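Local coordinates for protein chloramphenicol acetyltransferase (Aliivibrio fischeri, PDB 6PXA) that probably transfers an acetyl group from acetyl-CoA to chloramphenicol, giving chloramphenicol 3-acetate, and can bind taurocholic acid, at residues E18-N22 against P23-V27; L71-G74 against K75-I79. One frame throughout, in Å; residues are numbered along the deposited sequence.

Interaction 1 leads into strand 25-27 and interaction 2 leads out of strand 71-73. The two strands are parallel neighbours in one sheet of the left-handed beta-helix. They are probably joined by backbone hydrogen bonds, with Glu26 O 2.7 Å from Ile73 N and Glu26 N 3.0 Å from Leu71 O. The centres of interactions 1 and 2 lie about 11 Å apart. Interaction 1 is only partly buried, and its turn is closed by two hydrogen bonds. Interaction 2 is a buried corner nearer the middle of the chain. Between its own segments it relies on apolar packing, and polar partners elsewhere in the subunit hold its backbone.

Interaction 1: E18-N22 against P23-V27; sequences EQVKN and PNIEV
Asn22 and Asn24 meet in an Asx turn built on Asn22, which overlaps a type I beta turn from Asn22 to Ile25. The pair of turns brings the chain into strand 25-27, at the edge of a parallel sheet of the left-handed beta-helix. Asn22 supplies both acceptors. Its backbone O takes the N-H of Ile25, with Ile25 N at 3.0 Å from Asn22 O. Its side-chain OD1 takes the N-H of Asn24, with Asn24 N at 2.8 Å from Asn22 OD1. This second bond is nearly straight, 162° at the hydrogen. The donor, however, stands above the amide plane, 41° out of it. The side chain can do this because CG lies anti to the backbone N and beside the carbonyl carbon (chi1 -168°), which carries OD1 round to the peptides that follow. Asn22 OD1 is also 3.0 Å from Pro23 N, but that nitrogen has no hydrogen to give. CB of Asn24 packs beside the same oxygen.

Several other polar groups find partners outside the turn. The carboxylate of Glu43, in helix 42-46, accepts the backbone N-H groups of both Lys21 and Asn22. ND2 of Asn24 donates to Leu51 O. A backbone hydrogen bond ties Asn24 to Leu71 of strand 71-73.

Carbon atoms pack on the inside of the bend. Ile25 CG1 rests 3.8 Å from CB of Asn22, and CD1 follows it there. The side chains of Val20 and Ile25 cross at about a right angle. The CG1 branch of Val20 makes this contact, since it points anti to the backbone N. Val20 CG1 lies 3.8 Å from Ile25 CB. The other branch turns toward the strand, where Val20 CG2 approaches Val27 CG2 at 4.3 Å.

Interaction 2: L71-G74 against K75-I79; sequences LRIG and KFCSI
Ile73 packs against Cys77 and Ile79 on the inner side of a bend. Two branches leave its CB. CG2 lies anti to the backbone N and meets Cys77, with Ile73 CG2 4.1 Å from Cys77 SG and about as far from its CB. CG1 stands beside the backbone N (chi1 -66°) and carries CD1 farther inward. Ile73 CD1 ends 4.0 Å from Ile79 CD1, and the two side chains reach toward each other tip to tip. The bend is a corner of the left-handed beta-helix. Ile73 and Gly74 open a hexapeptide of the usual pattern, an aliphatic residue followed by glycine, and Ile79 comes one repeat later. Gly74 leads straight into the corner, and its C lies 4.2 Å from Cys77 SG. Phe76 has a left-handed backbone conformation (phi 64°, psi 33°), which swings the chain round. The side chain of Phe76 leaves the backbone away from residues 71-74, and its ring meets Tyr30 and Phe101 of the second subunit. Ser31 OG bonds to both Gly74 O and Cys77 N, bridging the corner. The Lys75 chain is extended beyond CG, and its NZ forms a salt bridge with Asp190.

Interaction 1: E18-N22 against P23-V27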
ATOM      1  N   GLU B  18      10.274  -5.893 -25.378  1.00 55.97           N
ATOM      2  CA  GLU B  18      11.680  -6.162 -25.652  1.00 61.63           C
ATOM      3  C   GLU B  18      12.426  -6.714 -24.446  1.00 61.73           C
ATOM      4  O   GLU B  18      13.546  -7.211 -24.607  1.00 64.61           O
ATOM      5  CB  GLU B  18      12.393  -4.891 -26.139  1.00 63.60           C
ATOM      6  CG  GLU B  18      12.538  -3.788 -25.097  1.00 66.65           C
ATOM      7  CD  GLU B  18      13.362  -2.598 -25.594  1.00 71.67           C
ATOM      8  OE1 GLU B  18      13.843  -1.797 -24.754  1.00 70.03           O
ATOM      9  OE2 GLU B  18      13.530  -2.466 -26.828  1.00 76.88           O
ATOM     10  N   GLN B  19      11.840  -6.644 -23.254  1.00 55.38           N
ATOM     11  CA  GLN B  19      12.536  -7.023 -22.031  1.00 46.40           C
ATOM     12  C   GLN B  19      12.075  -8.349 -21.452  1.00 50.48           C
ATOM     13  O   GLN B  19      12.910  -9.152 -21.022  1.00 57.46           O
ATOM     14  CB  GLN B  19      12.367  -5.927 -20.962  1.00 43.47           C
ATOM     15  CG  GLN B  19      13.060  -6.281 -19.675  1.00 52.34           C
ATOM     16  CD  GLN B  19      12.981  -5.176 -18.652  1.00 56.93           C
ATOM     17  OE1 GLN B  19      11.894  -4.758 -18.253  1.00 54.52           O
ATOM     18  NE2 GLN B  19      14.138  -4.682 -18.233  1.00 56.37           N
ATOM     19  N   VAL B  20      10.768  -8.615 -21.474  1.00 47.30           N
ATOM     20  CA  VAL B  20      10.198  -9.706 -20.688  1.00 48.92           C
ATOM     21  C   VAL B  20      10.659 -11.054 -21.216  1.00 62.61           C
ATOM     22  O   VAL B  20      10.766 -11.267 -22.428  1.00 60.04           O
ATOM     23  CB  VAL B  20       8.666  -9.579 -20.690  1.00 54.46           C
ATOM     24  CG1 VAL B  20       8.012 -10.845 -20.214  1.00 57.37           C
ATOM     25  CG2 VAL B  20       8.256  -8.356 -19.824  1.00 52.99           C
ATOM     26  N   LYS B  21      10.942 -11.979 -20.300  1.00 46.65           N
ATOM     27  CA  LYS B  21      11.469 -13.279 -20.672  1.00 48.38           C
ATOM     28  C   LYS B  21      10.668 -14.457 -20.143  1.00 48.80           C
ATOM     29  O   LYS B  21      10.799 -15.561 -20.688  1.00 44.69           O
ATOM     30  CB  LYS B  21      12.925 -13.416 -20.195  1.00 58.49           C
ATOM     31  CG  LYS B  21      13.863 -12.372 -20.802  1.00 65.33           C
ATOM     32  CD  LYS B  21      15.247 -12.971 -21.003  1.00 71.78           C
ATOM     33  CE  LYS B  21      16.157 -12.074 -21.823  1.00 77.70           C
ATOM     34  NZ  LYS B  21      17.358 -12.830 -22.311  1.00 84.78           N
ATOM     35  N   ASN B  22       9.836 -14.262 -19.137  1.00 43.98           N
ATOM     36  CA  ASN B  22       9.067 -15.358 -18.583  1.00 48.86           C
ATOM     37  C   ASN B  22       8.129 -15.911 -19.648  1.00 47.97           C
ATOM     38  O   ASN B  22       7.283 -15.166 -20.161  1.00 45.43           O
ATOM     39  CB  ASN B  22       8.271 -14.885 -17.369  1.00 57.54           C
ATOM     40  CG  ASN B  22       7.681 -16.027 -16.568  1.00 66.26           C
ATOM     41  OD1 ASN B  22       7.346 -17.079 -17.117  1.00 77.50           O
ATOM     42  ND2 ASN B  22       7.543 -15.823 -15.260  1.00 61.10           N
ATOM     43  N   PRO B  23       8.219 -17.200 -19.986  1.00 53.04           N
ATOM     44  CA  PRO B  23       7.293 -17.756 -20.984  1.00 54.71           C
ATOM     45  C   PRO B  23       5.840 -17.638 -20.567  1.00 49.54           C
ATOM     46  O   PRO B  23       4.944 -17.797 -21.411  1.00 48.90           O
ATOM     47  CB  PRO B  23       7.736 -19.228 -21.103  1.00 59.68           C
ATOM     48  CG  PRO B  23       8.493 -19.524 -19.855  1.00 53.21           C
ATOM     49  CD  PRO B  23       9.141 -18.218 -19.448  1.00 57.26           C
ATOM     50  N   ASN B  24       5.574 -17.342 -19.302  1.00 45.89           N
ATOM     51  CA  ASN B  24       4.209 -17.268 -18.828  1.00 44.46           C
ATOM     52  C   ASN B  24       3.676 -15.846 -18.841  1.00 42.55           C
ATOM     53  O   ASN B  24       2.537 -15.619 -18.409  1.00 47.26           O
ATOM     54  CB  ASN B  24       4.108 -17.897 -17.440  1.00 37.63           C
ATOM     55  CG  ASN B  24       4.207 -19.398 -17.484  1.00 43.26           C
ATOM     56  OD1 ASN B  24       3.589 -20.045 -18.334  1.00 46.26           O
ATOM     57  ND2 ASN B  24       5.029 -19.972 -16.603  1.00 42.15           N
ATOM     58  N   ILE B  25       4.439 -14.903 -19.394  1.00 37.99           N
ATOM     59  CA  ILE B  25       3.980 -13.530 -19.588  1.00 40.41           C
ATOM     60  C   ILE B  25       3.936 -13.233 -21.078  1.00 50.09           C
ATOM     61  O   ILE B  25       4.828 -13.634 -21.833  1.00 56.59           O
ATOM     62  CB  ILE B  25       4.863 -12.490 -18.875  1.00 45.21           C
ATOM     63  CG1 ILE B  25       5.025 -12.824 -17.411  1.00 45.99           C
ATOM     64  CG2 ILE B  25       4.196 -11.127 -18.952  1.00 44.68           C
ATOM     65  CD1 ILE B  25       5.950 -11.838 -16.641  1.00 45.11           C
ATOM     66  N   GLU B  26       2.873 -12.556 -21.501  1.00 43.08           N
ATOM     67  CA  GLU B  26       2.733 -12.056 -22.860  1.00 41.58           C
ATOM     68  C   GLU B  26       2.437 -10.560 -22.764  1.00 50.41           C
ATOM     69  O   GLU B  26       1.478 -10.167 -22.097  1.00 57.15           O
ATOM     70  CB  GLU B  26       1.617 -12.807 -23.591  1.00 44.62           C
ATOM     71  CG  GLU B  26       1.003 -12.051 -24.732  1.00 61.49           C
ATOM     72  CD  GLU B  26      -0.216 -12.763 -25.293  1.00 75.70           C
ATOM     73  OE1 GLU B  26      -0.339 -13.989 -25.072  1.00 76.82           O
ATOM     74  OE2 GLU B  26      -1.047 -12.095 -25.946  1.00 79.34           O
ATOM     75  N   VAL B  27       3.262  -9.728 -23.404  1.00 43.89           N
ATOM     76  CA  VAL B  27       3.078  -8.279 -23.388  1.00 51.33           C
ATOM     77  C   VAL B  27       3.129  -7.746 -24.813  1.00 52.65           C
ATOM     78  O   VAL B  27       4.048  -8.076 -25.571  1.00 52.32           O
ATOM     79  CB  VAL B  27       4.136  -7.562 -22.524  1.00 50.13           C
ATOM     80  CG1 VAL B  27       3.816  -6.092 -22.459  1.00 47.66           C
ATOM     81  CG2 VAL B  27       4.200  -8.149 -21.136  1.00 49.00           C
TER

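Interaction 2: L71-G74 against K75-I79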
ATOM      1  N   LEU B  71      -0.101 -14.220 -17.365  1.00 34.16           N
ATOM      2  CA  LEU B  71      -0.327 -12.777 -17.319  1.00 35.10           C
ATOM      3  C   LEU B  71      -0.224 -12.241 -18.748  1.00 38.86           C
ATOM      4  O   LEU B  71       0.838 -12.311 -19.369  1.00 43.13           O
ATOM      5  CB  LEU B  71       0.684 -12.095 -16.394  1.00 39.89           C
ATOM      6  CG  LEU B  71       0.732 -10.568 -16.538  1.00 37.30           C
ATOM      7  CD1 LEU B  71      -0.595  -9.950 -16.126  1.00 35.79           C
ATOM      8  CD2 LEU B  71       1.898  -9.952 -15.773  1.00 40.26           C
ATOM      9  N   ARG B  72      -1.324 -11.712 -19.276  1.00 35.96           N
ATOM     10  CA  ARG B  72      -1.352 -11.218 -20.646  1.00 41.69           C
ATOM     11  C   ARG B  72      -1.672  -9.727 -20.625  1.00 43.93           C
ATOM     12  O   ARG B  72      -2.689  -9.314 -20.056  1.00 47.22           O
ATOM     13  CB  ARG B  72      -2.372 -11.990 -21.487  1.00 41.42           C
ATOM     14  CG  ARG B  72      -2.314 -13.490 -21.331  1.00 43.30           C
ATOM     15  CD  ARG B  72      -3.170 -14.138 -22.442  1.00 54.63           C
ATOM     16  NE  ARG B  72      -4.173 -15.073 -21.935  1.00 63.84           N
ATOM     17  CZ  ARG B  72      -5.403 -15.203 -22.445  1.00 67.91           C
ATOM     18  NH1 ARG B  72      -6.255 -16.079 -21.926  1.00 63.63           N
ATOM     19  NH2 ARG B  72      -5.796 -14.441 -23.461  1.00 69.14           N
ATOM     20  N   ILE B  73      -0.802  -8.927 -21.239  1.00 41.66           N
ATOM     21  CA  ILE B  73      -0.932  -7.474 -21.266  1.00 42.90           C
ATOM     22  C   ILE B  73      -0.980  -7.027 -22.723  1.00 47.54           C
ATOM     23  O   ILE B  73      -0.248  -7.552 -23.574  1.00 44.75           O
ATOM     24  CB  ILE B  73       0.225  -6.795 -20.507  1.00 42.25           C
ATOM     25  CG1 ILE B  73       0.139  -7.121 -19.011  1.00 40.67           C
ATOM     26  CG2 ILE B  73       0.203  -5.301 -20.728  1.00 41.46           C
ATOM     27  CD1 ILE B  73       1.406  -6.793 -18.215  1.00 40.55           C
ATOM     28  N   GLY B  74      -1.888  -6.099 -23.010  1.00 43.12           N
ATOM     29  CA  GLY B  74      -2.137  -5.656 -24.360  1.00 44.93           C
ATOM     30  C   GLY B  74      -1.105  -4.660 -24.830  1.00 46.12           C
ATOM     31  O   GLY B  74       0.016  -4.587 -24.325  1.00 44.81           O
ATOM     32  N   LYS B  75      -1.488  -3.921 -25.866  1.00 49.47           N
ATOM     33  CA  LYS B  75      -0.662  -2.892 -26.466  1.00 44.04           C
ATOM     34  C   LYS B  75      -0.974  -1.539 -25.844  1.00 47.19           C
ATOM     35  O   LYS B  75      -2.092  -1.291 -25.381  1.00 45.81           O
ATOM     36  CB  LYS B  75      -0.909  -2.819 -27.969  1.00 42.36           C
ATOM     37  CG  LYS B  75      -0.672  -4.130 -28.704  1.00 43.76           C
ATOM     38  CD  LYS B  75      -1.226  -4.048 -30.113  1.00 49.98           C
ATOM     39  CE  LYS B  75      -1.016  -5.318 -30.878  1.00 59.75           C
ATOM     40  NZ  LYS B  75      -1.513  -5.168 -32.292  1.00 64.06           N
ATOM     41  N   PHE B  76       0.027  -0.661 -25.848  1.00 48.06           N
ATOM     42  CA  PHE B  76      -0.176   0.740 -25.509  1.00 47.91           C
ATOM     43  C   PHE B  76      -0.616   0.920 -24.060  1.00 43.36           C
ATOM     44  O   PHE B  76      -1.403   1.823 -23.746  1.00 39.74           O
ATOM     45  CB  PHE B  76      -1.183   1.371 -26.460  1.00 40.69           C
ATOM     46  CG  PHE B  76      -0.668   1.509 -27.867  1.00 53.51           C
ATOM     47  CD1 PHE B  76       0.395   2.335 -28.143  1.00 47.94           C
ATOM     48  CD2 PHE B  76      -1.229   0.788 -28.911  1.00 58.32           C
ATOM     49  CE1 PHE B  76       0.883   2.467 -29.446  1.00 46.70           C
ATOM     50  CE2 PHE B  76      -0.747   0.925 -30.217  1.00 57.99           C
ATOM     51  CZ  PHE B  76       0.310   1.758 -30.476  1.00 51.69           C
ATOM     52  N   CYS B  77      -0.130   0.054 -23.178  1.00 41.81           N
ATOM     53  CA  CYS B  77      -0.465   0.133 -21.768  1.00 40.80           C
ATOM     54  C   CYS B  77       0.607   0.909 -21.025  1.00 35.68           C
ATOM     55  O   CYS B  77       1.794   0.843 -21.355  1.00 40.75           O
ATOM     56  CB  CYS B  77      -0.624  -1.257 -21.144  1.00 42.51           C
ATOM     57  SG  CYS B  77      -2.105  -2.091 -21.686  1.00 43.51           S
ATOM     58  N   SER B  78       0.169   1.653 -20.027  1.00 35.82           N
ATOM     59  CA  SER B  78       1.042   2.486 -19.200  1.00 41.10           C
ATOM     60  C   SER B  78       0.971   1.925 -17.797  1.00 37.29           C
ATOM     61  O   SER B  78      -0.087   1.983 -17.165  1.00 43.90           O
ATOM     62  CB  SER B  78       0.611   3.955 -19.216  1.00 42.73           C
ATOM     63  OG  SER B  78       0.716   4.489 -20.530  1.00 49.51           O
ATOM     64  N   ILE B  79       2.078   1.366 -17.318  1.00 40.85           N
ATOM     65  CA  ILE B  79       2.122   0.718 -16.008  1.00 35.98           C
ATOM     66  C   ILE B  79       3.034   1.532 -15.089  1.00 34.90           C
ATOM     67  O   ILE B  79       4.257   1.575 -15.284  1.00 36.13           O
ATOM     68  CB  ILE B  79       2.576  -0.745 -16.109  1.00 35.34           C
ATOM     69  CG1 ILE B  79       1.612  -1.525 -17.020  1.00 36.12           C
ATOM     70  CG2 ILE B  79       2.633  -1.351 -14.709  1.00 37.39           C
ATOM     71  CD1 ILE B  79       1.885  -3.021 -17.050  1.00 38.98           C
TER